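Glucose dehydrogenase (Serratia sp. FS14, PDB 7CDY) is a glucose dehydrogenase of the glucose/sorbosone dehydrogenase family, a single-chain beta-propeller protein that carries a bound calcium ion. Local coordinates at residues L332-D335 / G339-L342; H13-A18 / G126-F131; N173-Q178 / W186-R191; G167-D172 / K181-W186; F272-G275 / W281-S284. All coordinates share one frame; numbering follows the deposited sequence.

Interaction 1 (L332-D335 / G339-L342); sequences LLTD and GKLL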
# COMPACT_ATOMS: atom_id res chain seq x y z
N LEU A 332 13.84 -2.27 -1.27
CA LEU A 332 12.84 -3.31 -1.00
C LEU A 332 12.90 -3.74 0.45
O LEU A 332 13.95 -3.65 1.10
CB LEU A 332 13.11 -4.56 -1.85
CG LEU A 332 13.35 -4.43 -3.35
CD1 LEU A 332 13.42 -5.81 -4.01
CD2 LEU A 332 12.32 -3.56 -4.03
N LEU A 333 11.76 -4.23 0.95
CA LEU A 333 11.71 -4.96 2.21
C LEU A 333 11.23 -6.37 1.95
O LEU A 333 10.37 -6.59 1.10
CB LEU A 333 10.73 -4.32 3.20
CG LEU A 333 11.04 -2.88 3.62
CD1 LEU A 333 9.88 -2.26 4.41
CD2 LEU A 333 12.34 -2.81 4.41
N THR A 334 11.78 -7.34 2.69
CA THR A 334 11.37 -8.73 2.56
C THR A 334 10.52 -9.15 3.75
O THR A 334 10.81 -8.77 4.89
CB THR A 334 12.56 -9.69 2.36
OG1 THR A 334 13.28 -9.83 3.59
CG2 THR A 334 13.48 -9.18 1.28
N ASP A 335 9.47 -9.92 3.48
CA ASP A 335 8.47 -10.27 4.50
C ASP A 335 8.82 -11.61 5.13
O ASP A 335 8.31 -12.67 4.75
CB ASP A 335 7.07 -10.31 3.91
CG ASP A 335 6.02 -10.74 4.94
OD1 ASP A 335 6.24 -10.46 6.14
OD2 ASP A 335 5.02 -11.37 4.56
N GLY A 339 13.71 -10.26 8.38
CA GLY A 339 13.44 -9.45 7.22
C GLY A 339 14.61 -8.56 6.86
O GLY A 339 15.39 -8.15 7.72
N LYS A 340 14.70 -8.23 5.58
CA LYS A 340 15.84 -7.51 5.02
C LYS A 340 15.40 -6.21 4.35
O LYS A 340 14.30 -6.11 3.79
CB LYS A 340 16.56 -8.37 3.96
CG LYS A 340 16.89 -9.81 4.37
CD LYS A 340 17.80 -9.88 5.59
CE LYS A 340 18.45 -11.27 5.71
NZ LYS A 340 17.42 -12.34 5.88
N LEU A 341 16.30 -5.23 4.40
CA LEU A 341 16.25 -4.04 3.55
C LEU A 341 17.27 -4.25 2.43
O LEU A 341 18.45 -4.48 2.70
CB LEU A 341 16.62 -2.80 4.36
CG LEU A 341 16.80 -1.49 3.60
CD1 LEU A 341 15.47 -0.99 3.03
CD2 LEU A 341 17.41 -0.44 4.54
N LEU A 342 16.81 -4.18 1.18
CA LEU A 342 17.65 -4.43 0.01
C LEU A 342 17.72 -3.19 -0.87
O LEU A 342 16.72 -2.49 -1.06
CB LEU A 342 17.08 -5.56 -0.85
CG LEU A 342 16.82 -6.89 -0.14
CD1 LEU A 342 16.20 -7.88 -1.11
CD2 LEU A 342 18.11 -7.45 0.46

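Interaction 2 (H13-A18 / G126-F131); sequences HPWSLA and GGKLAF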
# COMPACT_ATOMS: atom_id res chain seq x y z
N HIS A 13 9.17 -8.97 10.10
CA HIS A 13 8.08 -8.70 9.18
C HIS A 13 7.95 -7.20 8.85
O HIS A 13 6.93 -6.58 9.13
CB HIS A 13 6.77 -9.27 9.70
CG HIS A 13 6.79 -10.77 9.79
ND1 HIS A 13 6.65 -11.57 8.69
CD2 HIS A 13 6.99 -11.59 10.84
CE1 HIS A 13 6.74 -12.84 9.06
NE2 HIS A 13 6.95 -12.88 10.36
N PRO A 14 8.99 -6.61 8.27
CA PRO A 14 8.89 -5.20 7.89
C PRO A 14 7.82 -5.02 6.82
O PRO A 14 7.56 -5.92 6.02
CB PRO A 14 10.29 -4.89 7.34
CG PRO A 14 10.76 -6.23 6.80
CD PRO A 14 10.21 -7.25 7.75
N TRP A 15 7.17 -3.86 6.84
CA TRP A 15 6.00 -3.67 6.00
C TRP A 15 6.12 -2.47 5.07
O TRP A 15 5.73 -2.56 3.91
CB TRP A 15 4.73 -3.54 6.86
CG TRP A 15 3.45 -3.97 6.18
CD1 TRP A 15 2.92 -5.23 6.16
CD2 TRP A 15 2.56 -3.15 5.42
NE1 TRP A 15 1.75 -5.25 5.45
CE2 TRP A 15 1.50 -3.98 4.99
CE3 TRP A 15 2.54 -1.79 5.08
CZ2 TRP A 15 0.43 -3.49 4.22
CZ3 TRP A 15 1.48 -1.31 4.33
CH2 TRP A 15 0.44 -2.16 3.91
N SER A 16 6.66 -1.36 5.56
CA SER A 16 6.70 -0.12 4.79
C SER A 16 8.03 0.56 5.02
O SER A 16 8.62 0.45 6.10
CB SER A 16 5.58 0.82 5.28
OG SER A 16 5.53 2.07 4.59
N LEU A 17 8.50 1.28 4.01
CA LEU A 17 9.63 2.18 4.19
C LEU A 17 9.34 3.51 3.52
O LEU A 17 8.58 3.59 2.56
CB LEU A 17 10.95 1.58 3.70
CG LEU A 17 11.22 1.60 2.20
CD1 LEU A 17 11.96 2.87 1.75
CD2 LEU A 17 12.01 0.36 1.79
N ALA A 18 10.04 4.53 4.00
CA ALA A 18 9.91 5.86 3.43
C ALA A 18 11.20 6.63 3.63
O ALA A 18 11.78 6.63 4.72
CB ALA A 18 8.78 6.64 4.10
N GLY A 126 -5.80 -3.70 3.84
CA GLY A 126 -5.20 -2.77 2.89
C GLY A 126 -4.07 -2.04 3.60
O GLY A 126 -3.19 -2.65 4.21
N GLY A 127 -4.10 -0.71 3.56
CA GLY A 127 -3.22 0.09 4.39
C GLY A 127 -2.25 0.98 3.65
O GLY A 127 -1.61 1.83 4.30
N LYS A 128 -2.10 0.85 2.34
CA LYS A 128 -1.17 1.72 1.64
C LYS A 128 -1.70 3.16 1.59
O LYS A 128 -2.91 3.41 1.59
CB LYS A 128 -0.89 1.21 0.22
CG LYS A 128 -0.27 -0.20 0.12
CD LYS A 128 0.97 -0.41 0.97
CE LYS A 128 2.26 -0.14 0.23
NZ LYS A 128 3.44 -0.33 1.14
N LEU A 129 -0.76 4.10 1.55
CA LEU A 129 -1.05 5.53 1.54
C LEU A 129 -0.27 6.17 0.41
O LEU A 129 0.83 5.72 0.06
CB LEU A 129 -0.56 6.19 2.83
CG LEU A 129 -1.10 5.62 4.13
CD1 LEU A 129 -0.43 6.30 5.32
CD2 LEU A 129 -2.61 5.77 4.24
N ALA A 130 -0.81 7.26 -0.15
CA ALA A 130 -0.07 8.02 -1.15
C ALA A 130 -0.65 9.42 -1.25
O ALA A 130 -1.87 9.60 -1.22
CB ALA A 130 -0.13 7.35 -2.53
N PHE A 131 0.23 10.41 -1.41
CA PHE A 131 -0.20 11.76 -1.69
C PHE A 131 -0.26 11.99 -3.20
O PHE A 131 0.54 11.46 -3.97
CB PHE A 131 0.74 12.78 -1.03
CG PHE A 131 0.52 12.93 0.45
CD1 PHE A 131 -0.52 13.72 0.93
CD2 PHE A 131 1.33 12.27 1.37
CE1 PHE A 131 -0.73 13.84 2.29
CE2 PHE A 131 1.11 12.41 2.73
CZ PHE A 131 0.08 13.19 3.18
O HOH W 1 3.87 -3.05 1.91

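Interaction 3 (N173-Q178 / W186-R191); sequences NPWVGQ and WSYGHR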
# COMPACT_ATOMS: atom_id res chain seq x y z
N ASN A 173 -15.25 15.28 -3.64
CA ASN A 173 -15.27 13.83 -3.65
C ASN A 173 -16.58 13.35 -4.28
O ASN A 173 -17.62 14.01 -4.16
CB ASN A 173 -15.13 13.28 -2.23
CG ASN A 173 -13.70 12.91 -1.87
OD1 ASN A 173 -12.75 13.30 -2.54
ND2 ASN A 173 -13.56 12.16 -0.78
N PRO A 174 -16.57 12.19 -4.94
CA PRO A 174 -17.69 11.84 -5.84
C PRO A 174 -19.02 11.63 -5.15
O PRO A 174 -20.06 11.84 -5.79
CB PRO A 174 -17.20 10.55 -6.53
CG PRO A 174 -16.12 10.01 -5.61
CD PRO A 174 -15.46 11.23 -5.04
N TRP A 175 -19.02 11.21 -3.89
CA TRP A 175 -20.25 10.85 -3.19
C TRP A 175 -20.71 11.91 -2.19
O TRP A 175 -21.67 11.66 -1.45
CB TRP A 175 -20.09 9.49 -2.50
CG TRP A 175 -20.05 8.30 -3.41
CD1 TRP A 175 -20.30 8.27 -4.76
CD2 TRP A 175 -19.75 6.95 -3.03
NE1 TRP A 175 -20.16 6.98 -5.23
CE2 TRP A 175 -19.84 6.16 -4.19
CE3 TRP A 175 -19.44 6.35 -1.81
CZ2 TRP A 175 -19.60 4.78 -4.16
CZ3 TRP A 175 -19.22 4.98 -1.79
CH2 TRP A 175 -19.30 4.21 -2.96
N VAL A 176 -20.05 13.07 -2.14
CA VAL A 176 -20.45 14.12 -1.21
C VAL A 176 -21.91 14.50 -1.43
O VAL A 176 -22.36 14.69 -2.57
CB VAL A 176 -19.52 15.34 -1.35
CG1 VAL A 176 -20.11 16.56 -0.63
CG2 VAL A 176 -18.14 15.01 -0.79
N GLY A 177 -22.67 14.59 -0.34
CA GLY A 177 -24.06 14.98 -0.41
C GLY A 177 -25.03 13.91 -0.85
O GLY A 177 -26.22 14.21 -0.98
N GLN A 178 -24.57 12.68 -1.10
CA GLN A 178 -25.42 11.62 -1.63
C GLN A 178 -25.83 10.67 -0.51
O GLN A 178 -24.97 10.09 0.17
CB GLN A 178 -24.72 10.87 -2.77
CG GLN A 178 -24.38 11.79 -3.94
CD GLN A 178 -23.74 11.07 -5.11
OE1 GLN A 178 -23.50 9.87 -5.08
NE2 GLN A 178 -23.47 11.82 -6.17
N TRP A 186 -13.32 7.48 -2.69
CA TRP A 186 -12.93 7.78 -4.05
C TRP A 186 -13.44 6.73 -5.02
O TRP A 186 -14.12 7.05 -6.00
CB TRP A 186 -11.40 7.89 -4.14
CG TRP A 186 -10.85 8.22 -5.50
CD1 TRP A 186 -10.33 7.34 -6.41
CD2 TRP A 186 -10.77 9.51 -6.10
NE1 TRP A 186 -9.93 8.00 -7.54
CE2 TRP A 186 -10.18 9.34 -7.37
CE3 TRP A 186 -11.13 10.80 -5.69
CZ2 TRP A 186 -9.94 10.42 -8.23
CZ3 TRP A 186 -10.90 11.86 -6.55
CH2 TRP A 186 -10.31 11.67 -7.80
N SER A 187 -13.13 5.45 -4.77
CA SER A 187 -13.59 4.34 -5.59
C SER A 187 -13.92 3.15 -4.70
O SER A 187 -13.50 3.09 -3.54
CB SER A 187 -12.56 3.96 -6.66
OG SER A 187 -11.31 3.65 -6.06
N TYR A 188 -14.66 2.20 -5.25
CA TYR A 188 -15.15 1.08 -4.46
C TYR A 188 -14.99 -0.22 -5.24
O TYR A 188 -14.50 -0.23 -6.37
CB TYR A 188 -16.57 1.34 -3.94
CG TYR A 188 -17.70 1.31 -4.94
CD1 TYR A 188 -17.82 2.28 -5.93
CD2 TYR A 188 -18.69 0.35 -4.84
CE1 TYR A 188 -18.89 2.26 -6.82
CE2 TYR A 188 -19.76 0.32 -5.72
CZ TYR A 188 -19.85 1.28 -6.70
OH TYR A 188 -20.92 1.25 -7.58
N GLY A 189 -15.39 -1.33 -4.62
CA GLY A 189 -15.22 -2.63 -5.26
C GLY A 189 -13.79 -3.12 -5.32
O GLY A 189 -13.42 -3.78 -6.30
N HIS A 190 -13.00 -2.84 -4.30
CA HIS A 190 -11.63 -3.33 -4.17
C HIS A 190 -11.58 -4.46 -3.16
O HIS A 190 -12.40 -4.53 -2.23
CB HIS A 190 -10.71 -2.18 -3.73
CG HIS A 190 -10.70 -1.02 -4.68
ND1 HIS A 190 -10.12 -1.09 -5.93
CD2 HIS A 190 -11.24 0.22 -4.59
CE1 HIS A 190 -10.28 0.06 -6.55
NE2 HIS A 190 -10.95 0.87 -5.76
N ARG A 191 -10.62 -5.38 -3.35
CA ARG A 191 -10.49 -6.53 -2.46
C ARG A 191 -9.49 -6.28 -1.32
O ARG A 191 -9.89 -6.01 -0.19
CB ARG A 191 -10.16 -7.81 -3.23
CG ARG A 191 -10.18 -9.05 -2.37
CD ARG A 191 -9.92 -10.29 -3.21
NE ARG A 191 -9.79 -11.48 -2.38
CZ ARG A 191 -8.67 -11.81 -1.74
NH1 ARG A 191 -7.59 -11.07 -1.88
NH2 ARG A 191 -8.64 -12.90 -0.98

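Interaction 4 (G167-D172 / K181-W186); sequences GAVPPD and KRPEVW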
# COMPACT_ATOMS: atom_id res chain seq x y z
N GLY A 167 -7.36 15.03 7.17
CA GLY A 167 -8.38 14.02 7.26
C GLY A 167 -9.79 14.50 6.98
O GLY A 167 -10.73 13.74 7.19
N ALA A 168 -9.96 15.73 6.50
CA ALA A 168 -11.29 16.21 6.17
C ALA A 168 -11.71 15.70 4.79
O ALA A 168 -10.88 15.29 3.98
CB ALA A 168 -11.32 17.74 6.19
N VAL A 169 -13.01 15.74 4.54
CA VAL A 169 -13.56 15.34 3.24
C VAL A 169 -13.45 16.48 2.24
O VAL A 169 -14.03 17.55 2.48
CB VAL A 169 -15.04 14.93 3.38
CG1 VAL A 169 -15.61 14.59 2.01
CG2 VAL A 169 -15.17 13.75 4.32
N PRO A 170 -12.75 16.31 1.12
CA PRO A 170 -12.79 17.31 0.06
C PRO A 170 -14.18 17.40 -0.54
O PRO A 170 -14.82 16.37 -0.82
CB PRO A 170 -11.78 16.77 -0.97
CG PRO A 170 -10.94 15.77 -0.21
CD PRO A 170 -11.87 15.18 0.78
N PRO A 171 -14.70 18.61 -0.75
CA PRO A 171 -16.11 18.74 -1.18
C PRO A 171 -16.37 18.25 -2.59
O PRO A 171 -17.55 18.09 -2.95
CB PRO A 171 -16.40 20.24 -1.03
CG PRO A 171 -15.07 20.89 -1.13
CD PRO A 171 -14.07 19.93 -0.53
N ASP A 172 -15.35 18.02 -3.41
CA ASP A 172 -15.55 17.46 -4.74
C ASP A 172 -15.36 15.95 -4.79
O ASP A 172 -15.33 15.38 -5.89
CB ASP A 172 -14.68 18.18 -5.77
CG ASP A 172 -13.21 18.15 -5.42
OD1 ASP A 172 -12.86 17.94 -4.24
OD2 ASP A 172 -12.39 18.35 -6.34
N LYS A 181 -24.18 7.06 1.29
CA LYS A 181 -22.84 6.85 0.77
C LYS A 181 -21.84 7.56 1.66
O LYS A 181 -22.07 8.70 2.07
CB LYS A 181 -22.74 7.40 -0.64
CG LYS A 181 -23.78 6.83 -1.59
CD LYS A 181 -23.46 7.21 -3.02
CE LYS A 181 -24.60 6.85 -3.95
NZ LYS A 181 -24.28 7.26 -5.34
N ARG A 182 -20.72 6.90 1.95
CA ARG A 182 -19.67 7.52 2.75
C ARG A 182 -18.93 8.56 1.91
O ARG A 182 -18.37 8.22 0.86
CB ARG A 182 -18.69 6.47 3.27
CG ARG A 182 -19.21 5.61 4.43
CD ARG A 182 -19.51 6.37 5.72
NE ARG A 182 -18.37 7.07 6.32
CZ ARG A 182 -17.90 6.84 7.54
NH1 ARG A 182 -18.42 5.89 8.31
NH2 ARG A 182 -16.89 7.57 8.00
N PRO A 183 -18.87 9.82 2.35
CA PRO A 183 -18.29 10.86 1.50
C PRO A 183 -16.77 10.80 1.39
O PRO A 183 -16.21 11.47 0.51
CB PRO A 183 -18.75 12.16 2.18
CG PRO A 183 -18.91 11.79 3.61
CD PRO A 183 -19.45 10.37 3.59
N GLU A 184 -16.10 10.01 2.23
CA GLU A 184 -14.65 9.83 2.13
C GLU A 184 -14.23 9.04 0.89
O GLU A 184 -13.05 9.08 0.52
CB GLU A 184 -14.16 9.07 3.36
CG GLU A 184 -14.39 9.77 4.69
CD GLU A 184 -15.73 9.44 5.35
OE1 GLU A 184 -15.90 9.87 6.51
OE2 GLU A 184 -16.60 8.78 4.72
N VAL A 185 -15.15 8.35 0.22
CA VAL A 185 -14.79 7.34 -0.77
C VAL A 185 -14.41 7.97 -2.09
O VAL A 185 -15.10 8.87 -2.61
CB VAL A 185 -15.95 6.35 -0.96
CG1 VAL A 185 -15.72 5.46 -2.19
CG2 VAL A 185 -16.15 5.52 0.29
N TRP A 186 -13.32 7.48 -2.69
CA TRP A 186 -12.93 7.78 -4.05
C TRP A 186 -13.44 6.73 -5.02
O TRP A 186 -14.12 7.05 -6.00
CB TRP A 186 -11.40 7.89 -4.14
CG TRP A 186 -10.85 8.22 -5.50
CD1 TRP A 186 -10.33 7.34 -6.41
CD2 TRP A 186 -10.77 9.51 -6.10
NE1 TRP A 186 -9.93 8.00 -7.54
CE2 TRP A 186 -10.18 9.34 -7.37
CE3 TRP A 186 -11.13 10.80 -5.69
CZ2 TRP A 186 -9.94 10.42 -8.23
CZ3 TRP A 186 -10.90 11.86 -6.55
CH2 TRP A 186 -10.31 11.67 -7.80

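Interaction 5 (F272-G275 / W281-S284); sequences FYDG and WRHS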
# COMPACT_ATOMS: atom_id res chain seq x y z
N PHE A 272 7.02 3.63 -9.33
CA PHE A 272 7.40 4.03 -10.68
C PHE A 272 8.84 4.51 -10.67
O PHE A 272 9.26 5.25 -9.78
CB PHE A 272 6.51 5.18 -11.15
CG PHE A 272 5.05 4.83 -11.29
CD1 PHE A 272 4.56 4.32 -12.48
CD2 PHE A 272 4.16 5.06 -10.24
CE1 PHE A 272 3.21 4.02 -12.61
CE2 PHE A 272 2.82 4.75 -10.37
CZ PHE A 272 2.34 4.24 -11.55
N TYR A 273 9.62 4.09 -11.67
CA TYR A 273 11.03 4.49 -11.75
C TYR A 273 11.16 5.71 -12.65
O TYR A 273 10.95 5.63 -13.86
CB TYR A 273 11.93 3.34 -12.21
CG TYR A 273 13.39 3.72 -12.05
CD1 TYR A 273 14.06 3.49 -10.85
CD2 TYR A 273 14.08 4.35 -13.09
CE1 TYR A 273 15.39 3.85 -10.69
CE2 TYR A 273 15.42 4.72 -12.94
CZ TYR A 273 16.06 4.47 -11.74
OH TYR A 273 17.39 4.83 -11.58
N ASP A 274 11.51 6.85 -12.04
CA ASP A 274 11.72 8.11 -12.74
C ASP A 274 13.11 8.68 -12.45
O ASP A 274 13.32 9.90 -12.50
CB ASP A 274 10.62 9.11 -12.36
CG ASP A 274 10.58 10.33 -13.28
OD1 ASP A 274 10.97 10.23 -14.46
OD2 ASP A 274 10.14 11.40 -12.81
N GLY A 275 14.06 7.81 -12.13
CA GLY A 275 15.42 8.24 -11.85
C GLY A 275 16.25 8.38 -13.11
O GLY A 275 15.81 8.11 -14.22
N TRP A 281 15.46 1.61 -16.93
CA TRP A 281 14.33 1.39 -16.04
C TRP A 281 13.31 2.52 -16.07
O TRP A 281 12.24 2.38 -15.48
CB TRP A 281 14.82 1.19 -14.61
CG TRP A 281 15.29 -0.19 -14.30
CD1 TRP A 281 15.32 -1.27 -15.14
CD2 TRP A 281 15.79 -0.65 -13.04
NE1 TRP A 281 15.81 -2.37 -14.48
CE2 TRP A 281 16.11 -2.02 -13.19
CE3 TRP A 281 16.01 -0.04 -11.80
CZ2 TRP A 281 16.62 -2.78 -12.14
CZ3 TRP A 281 16.52 -0.80 -10.76
CH2 TRP A 281 16.82 -2.16 -10.94
N ARG A 282 13.62 3.64 -16.72
CA ARG A 282 12.68 4.75 -16.76
C ARG A 282 11.40 4.31 -17.47
O ARG A 282 11.44 3.53 -18.42
CB ARG A 282 13.31 5.96 -17.46
CG ARG A 282 14.48 6.56 -16.69
CD ARG A 282 15.05 7.81 -17.36
NE ARG A 282 14.00 8.74 -17.79
CZ ARG A 282 13.32 9.53 -16.97
NH1 ARG A 282 13.57 9.52 -15.67
NH2 ARG A 282 12.38 10.33 -17.46
N HIS A 283 10.27 4.80 -16.97
CA HIS A 283 8.95 4.45 -17.48
C HIS A 283 8.57 2.99 -17.21
O HIS A 283 7.76 2.41 -17.92
CB HIS A 283 8.77 4.85 -18.95
CG HIS A 283 8.88 6.32 -19.18
ND1 HIS A 283 7.89 7.21 -18.81
CD2 HIS A 283 9.89 7.07 -19.69
CE1 HIS A 283 8.28 8.44 -19.10
NE2 HIS A 283 9.48 8.38 -19.64
N SER A 284 9.16 2.41 -16.16
CA SER A 284 8.77 1.11 -15.66
C SER A 284 8.08 1.26 -14.30
O SER A 284 8.32 2.22 -13.57
CB SER A 284 9.98 0.18 -15.52
OG SER A 284 10.41 -0.29 -16.78

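Interaction 1 (L332-D335 / G339-L342)
T334 and K340 meet through a side chain where a regular pairing would use a main-chain carbonyl: the amide of K340 donates to T334 OG1 over 2.9 Å between K340 N and OG1, with an N-H...O angle of 146°, so the bond is clearly bent. OG1 lies between the backbone N and the carbonyl carbon of its own residue (chi1 73°), which turns the hydroxyl to the partner strand, while CG2 swings back beside the backbone N and packs on L342 CD1 at 3.8 Å. The aliphatic root of K340 runs past the same oxygen, with K340 CB 3.6 Å from T334 OG1.

Further along, L332 and L342 form an antiparallel hydrogen-bonded pair whose two nearly straight bonds, L332 N to L342 O and L342 N to L332 O, both measure 2.9 Å. T334 N adds a third main-chain bond, at 3.0 Å to K340 O. This is a beta hairpin of strands 330-334 and 339-345, part of the sheet in which the N-terminal strand 3-19 lies beside the C-terminal one, the closure of a beta propeller.

L333 and L341 form the non-hydrogen-bonded pair between these bonds, and L333 CD2 touches L341 CD1 at 3.9 Å on the face away from L332 and L342. L341 reaches across because its CG is anti to the backbone N (chi1 172°).

In the second shell, E336 OE2 also bonds to T334 OG1, and D338 O holds K340 NZ. D335 forms salt bridges with R318 and R320, L332 and T334 pack on I319, and L333 lies against L17 of strand 3-19.

Interaction 2 (H13-A18 / G126-F131)
K128 NZ is the polar atom on which several groups converge. It donates to a water at 2.9 Å from NZ, and this water in turn donates to the main-chain carbonyl of W15, 2.8 Å from W15 O. The same ammonium forms salt bridges with E64 and E321, so this buried nitrogen is satisfied by two carboxylates as well as by the water.

The lysine arrives by a winding path. The bend at chi2 lays K128 CD against W15 CH2 and CZ3, 3.5 Å from W15 CH2, and the turn at chi3 (-93°) then directs the end of the chain to the water; beyond that turn the chain runs on extended to NZ. The approach is oblique to the ring. W15 CG is anti to the backbone N (chi1 -153°), which sends the six-membered ring across to segment 126-131, where W15 CH2 also lies 3.7 Å from G126 O. The bridging water sits over one indole face, towards the rim, its O 3.6 Å above the plane. G127 passes close to the same corner of the ring, with its carbonyl carbon 4.1 Å from W15 CH2; the positive phi of 119° belongs to a backbone shape accessible mainly to glycine.

No direct hydrogen bond joins the two segments, and the contact lies near the centre of the propeller. Strand 3-19 is flanked by strand 26-30, whose T29 pairs with W15 and S16. E64, from strand 62-67, takes S16 OG and L129 N in addition to the lysine, linking the sheet of strand 3-19 to the one that begins at strand 129-131.

Interaction 3 (N173-Q178 / W186-R191)
The corner at W186, within the outermost strand 185-187 of a four-stranded propeller sheet, is packed against a double turn in the long loop between strands 160-163 and 185-187. A type I turn from N173 to V176 overlaps a type II turn from W175 to Q178, and it presents P174 and W175 to the corner.

The main contact is aromatic. W175 CZ2 lies over one face of the Y188 ring, 3.5 Å from Y188 CD1, and W175 CH2 stands 3.8 Å above the ring plane towards its rim. The planes meet at 59° with centroids 5.2 Å apart, an oblique meeting rather than a stack or a T-shape. Y188 CG occupies the position between its backbone N and carbonyl carbon (chi1 71°), which stands the phenol up beside the chain and turns a face to the indole. On the loop side, K181 makes a cation-pi contact with W175.

P174 wedges in nearer the strand: its CG is 3.6 Å from W186 O, and its CD is 4.4 Å from W186 CE3. N173 OD1 reaches the edge of the W186 indole near the ring plane, at 4.3 Å from W186 CE3, although its hydrogen bond goes to R162. W186 NE1 is held by P221 O, and a glycerol molecule lies close to this side chain.

On either side of Y188 in sequence, S187 OG and H190 NE2 are hydrogen-bonded at 2.8 Å, and H190 in turn meets the ring of Y227, a calcium-site residue. W186 and S187 together face L160, the pattern of a classic beta bulge at the edge of a propeller blade.

Interaction 4 (G167-D172 / K181-W186)
V169 reaches from the loop after strand 160-163 to the turn at P183 and E184, its CB directed at that turn and its two methyls dividing the work. CG1, anti to the backbone N (chi1 177°), comes to 3.5 Å from P183 O and 4.0 Å from P183 CB, so this methyl lies against both the carbonyl and the pyrrolidine ring. CG2, on the other branch, meets the aliphatic part of the glutamate, 4.1 Å from E184 CG. Both approaches are made roughly at right angles to the partner side chain.

The surface that V169 meets is a type I turn from R182 to V185, closed by a rather long main-chain bond of 3.3 Å from V185 N to R182 O. Within it the chain of E184 is bent at chi2 (89°), which folds the carboxylate back towards R182. The arginine grips it side-on with two nitrogens, one to each oxygen: R182 NE to E184 OE2 and R182 NH2 to E184 OE1, both 2.9 Å and almost straight. E184 OE2 is met on its syn side, whereas E184 OE1 is approached from above the carboxylate plane; both oxygens stay close to the plane of the guanidinium.

P183 O, which V169 CG1 touches, accepts a hydrogen bond from N173 ND2, and the backbone of E184 pairs with R162 of strand 160-163. The loop is further tied to that strand by the salt bridge from D172 to R162.

Across the segments the contact is purely van der Waals and lies near the surface, while the polar grip is internal to the turn. The salt bridge probably limits the freedom of the glutamate, leaving its methylene rather than its charge against the valine.

Interaction 5 (F272-G275 / W281-S284)
Y273 CG is anti to the backbone N (chi1 -171°), and W281 CG lies beside its own N, anti to the carbonyl carbon (chi1 -82°); together these torsions set the indole edge-on to the phenol. The six-membered ring of W281 points its edge at the tyrosine face in a T-shaped pair, the planes at 82° and the centroids 5.7 Å apart. W281 CB lies over that face in a CH-pi contact, 4.0 Å from the ring centroid, and G275 N lies over the opposite face, towards its rim. Y273 OH is bonded to G328 O and F278 N.

Along the backbone, Y273 N donates to S284 O at 3.0 Å, and H283 N to Y273 O at 3.3 Å, tying Y273 of strand 267-273 to the type II turn W281-S284.

R282 bends at chi3, carrying its guanidinium to the other segment. R282 NH1 donates to G275 O at 3.0 Å, straight and within the guanidinium plane, but above the plane of the carbonyl. The same R282 NH1 bonds to D274 OD1, also at 3.0 Å, in a more bent bond within a salt bridge.

One nitrogen thus serves a carbonyl and a carboxylate at once, so the arginine pairs its charge with D274 while satisfying a main-chain carbonyl of the same loop.

Overall arrangement
From the N terminus, interaction 2 comes first, joining strand 3-19 to the segment leading into strand 129-131 over 107 intervening residues and so bridging two sheets near the propeller's centre. Interactions 4 and 3 follow and cross, their segments alternating through the long loop before strand 185-187; they share W186 and touch, with centres about 8 Å apart. Interaction 5 closes the short connection between strands 267-273 and 284-289. Interaction 1 closes the last hairpin and meets interaction 2 through D335 and H13, beside the sheet that unites both chain ends. Interactions 1 and 3, with centres about 34 Å apart, lie on opposite sides of the chain's centre.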